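Local coordinates for protein 3-hydroxyisobutyryl-CoA hydrolase (Mycobacterium thermoresistibile, PDB 4HDT) that probably hydrolyses 3-hydroxyisobutyryl-CoA to 3-hydroxyisobutyrate and free CoA, as a crotonase-fold member of the enoyl-CoA hydratase/isomerase family, and binds zinc ions, at residues Val129-Asp134 against His188-Asp193. Residues are numbered along the deposited sequence; the frame is centred on the assembly and turned at random.
Sequences VRVVTD and HYVPHD. With ZN (zinc ion), chain C.
Val-132 and Tyr-189 stand side by side in a short parallel pairing that shows how a crotonase-like sheet gains its last strand and then hands over from backbone to side-chain bonding. Three main-chain hydrogen bonds alternate in direction: His-188 N to Arg-130 O, Val-132 N to His-188 O (2.9 Å, nearly straight at 171°), and Val-190 N to Val-132 O. CA-H...O contacts reinforce them, among them Tyr-189 CA to Val-132 O at 3.3 Å. Where strand pairing stops, the carboxylate of Asp-134 takes over: His-192 N donates to its OD1 at 2.9 Å, arriving from above the carboxylate plane. The other oxygen, OD2, accepts from a water that also reaches Asp-193 OD1 weakly.

Side-chain packing divides between the two faces of the sheet. On the face of Val-129, Val-131, His-188 and Val-190, the apolar pair is Val-131 CG1 with Val-190 CG2 at 3.8 Å, and Val-129 CG1 lies the same distance from CD2 of the His-188 ring. Val-132 and Tyr-189 point to the other face. With the Tyr-189 ring swung anti to its backbone N (chi1 172°), CE1 comes 3.6 Å from Thr-133 C and OH reaches Asp-134 CB.

His-192 turns its imidazole away from Asp-134 and binds zinc through NE2 at 2.0 Å, with Glu-64 and a water as further ligands. Asp-113 accepts from both ND1 of this ring and Thr-133 OG1, a second-shell link that helps fix the ring's rotation.

Strand 188-189 forms one edge of the six-stranded sheet, and strand 108-112 flanks 129-132 on its other side. Helix 195-205 packs Ile-195 against Val-131, Thr-133 and Val-190, while Leu-211 of helix 207-214 touches Val-129 and His-188.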
# COMPACT_ATOMS: atom_id res chain seq x y z
N VAL A 129 -12.50 -7.64 -5.88
CA VAL A 129 -13.70 -7.10 -5.25
C VAL A 129 -13.27 -6.35 -3.98
O VAL A 129 -13.28 -6.90 -2.85
CB VAL A 129 -14.76 -8.14 -4.92
CG1 VAL A 129 -16.06 -7.48 -4.49
CG2 VAL A 129 -15.05 -9.02 -6.13
N ARG A 130 -12.93 -5.08 -4.17
CA ARG A 130 -12.26 -4.30 -3.12
C ARG A 130 -13.26 -3.38 -2.46
O ARG A 130 -13.82 -2.50 -3.11
CB ARG A 130 -11.14 -3.48 -3.75
CG ARG A 130 -10.05 -4.35 -4.43
CD ARG A 130 -9.07 -3.57 -5.25
NE ARG A 130 -9.74 -2.85 -6.35
CZ ARG A 130 -9.15 -1.89 -7.05
NH1 ARG A 130 -7.88 -1.59 -6.84
NH2 ARG A 130 -9.83 -1.22 -7.97
N VAL A 131 -13.48 -3.63 -1.18
CA VAL A 131 -14.54 -2.93 -0.42
C VAL A 131 -13.91 -1.98 0.60
O VAL A 131 -12.97 -2.37 1.35
CB VAL A 131 -15.43 -3.94 0.32
CG1 VAL A 131 -16.50 -3.23 1.15
CG2 VAL A 131 -16.07 -4.95 -0.67
N VAL A 132 -14.36 -0.74 0.58
CA VAL A 132 -13.99 0.24 1.61
C VAL A 132 -15.24 0.71 2.32
O VAL A 132 -16.36 0.41 1.90
CB VAL A 132 -13.21 1.45 1.03
CG1 VAL A 132 -11.79 1.05 0.62
CG2 VAL A 132 -13.95 2.04 -0.16
N THR A 133 -15.06 1.40 3.45
CA THR A 133 -16.18 1.76 4.29
C THR A 133 -16.09 3.24 4.69
O THR A 133 -15.16 3.94 4.26
CB THR A 133 -16.19 0.96 5.62
OG1 THR A 133 -15.11 1.44 6.47
CG2 THR A 133 -16.02 -0.53 5.38
N ASP A 134 -17.01 3.68 5.54
CA ASP A 134 -16.99 5.03 6.02
C ASP A 134 -15.90 5.31 7.08
O ASP A 134 -15.77 6.47 7.53
CB ASP A 134 -18.35 5.48 6.52
CG ASP A 134 -18.97 4.54 7.52
OD1 ASP A 134 -18.42 3.44 7.72
OD2 ASP A 134 -20.03 4.90 8.10
N HIS A 188 -15.92 -0.70 -4.25
CA HIS A 188 -17.27 -0.67 -3.66
C HIS A 188 -17.19 -0.08 -2.24
O HIS A 188 -16.18 -0.22 -1.56
CB HIS A 188 -17.86 -2.06 -3.56
CG HIS A 188 -17.83 -2.84 -4.85
ND1 HIS A 188 -18.64 -2.53 -5.90
CD2 HIS A 188 -17.06 -3.88 -5.24
CE1 HIS A 188 -18.39 -3.36 -6.90
NE2 HIS A 188 -17.43 -4.19 -6.53
N TYR A 189 -18.28 0.56 -1.88
CA TYR A 189 -18.43 1.24 -0.56
C TYR A 189 -19.57 0.62 0.24
O TYR A 189 -20.70 0.50 -0.26
CB TYR A 189 -18.68 2.71 -0.79
CG TYR A 189 -19.03 3.49 0.45
CD1 TYR A 189 -18.04 4.03 1.27
CD2 TYR A 189 -20.35 3.68 0.78
CE1 TYR A 189 -18.41 4.78 2.39
CE2 TYR A 189 -20.72 4.39 1.88
CZ TYR A 189 -19.75 4.94 2.67
OH TYR A 189 -20.18 5.64 3.77
N VAL A 190 -19.27 0.20 1.48
CA VAL A 190 -20.23 -0.44 2.37
C VAL A 190 -19.98 0.20 3.74
O VAL A 190 -18.85 0.13 4.22
CB VAL A 190 -20.02 -1.99 2.49
CG1 VAL A 190 -20.97 -2.60 3.52
CG2 VAL A 190 -20.25 -2.71 1.17
N PRO A 191 -21.00 0.82 4.37
CA PRO A 191 -20.79 1.37 5.74
C PRO A 191 -20.29 0.33 6.76
O PRO A 191 -20.62 -0.83 6.67
CB PRO A 191 -22.18 1.93 6.12
CG PRO A 191 -22.94 2.06 4.84
CD PRO A 191 -22.38 1.05 3.89
N HIS A 192 -19.45 0.76 7.71
CA HIS A 192 -18.77 -0.15 8.66
C HIS A 192 -19.67 -1.15 9.45
O HIS A 192 -19.27 -2.31 9.74
CB HIS A 192 -17.97 0.70 9.64
CG HIS A 192 -17.32 -0.12 10.70
ND1 HIS A 192 -16.02 -0.54 10.61
CD2 HIS A 192 -17.82 -0.67 11.83
CE1 HIS A 192 -15.72 -1.27 11.67
NE2 HIS A 192 -16.81 -1.38 12.40
N ASP A 193 -20.83 -0.68 9.78
CA ASP A 193 -21.83 -1.40 10.60
C ASP A 193 -22.83 -2.07 9.62
O ASP A 193 -24.04 -2.21 9.90
CB ASP A 193 -22.57 -0.39 11.47
CG ASP A 193 -23.74 0.25 10.75
OD1 ASP A 193 -23.51 0.61 9.59
OD2 ASP A 193 -24.85 0.40 11.33
ZN ZN C . -17.07 -2.66 13.95
O HOH W 1 -20.88 2.82 9.76
O HOH W 2 -17.15 -4.45 12.99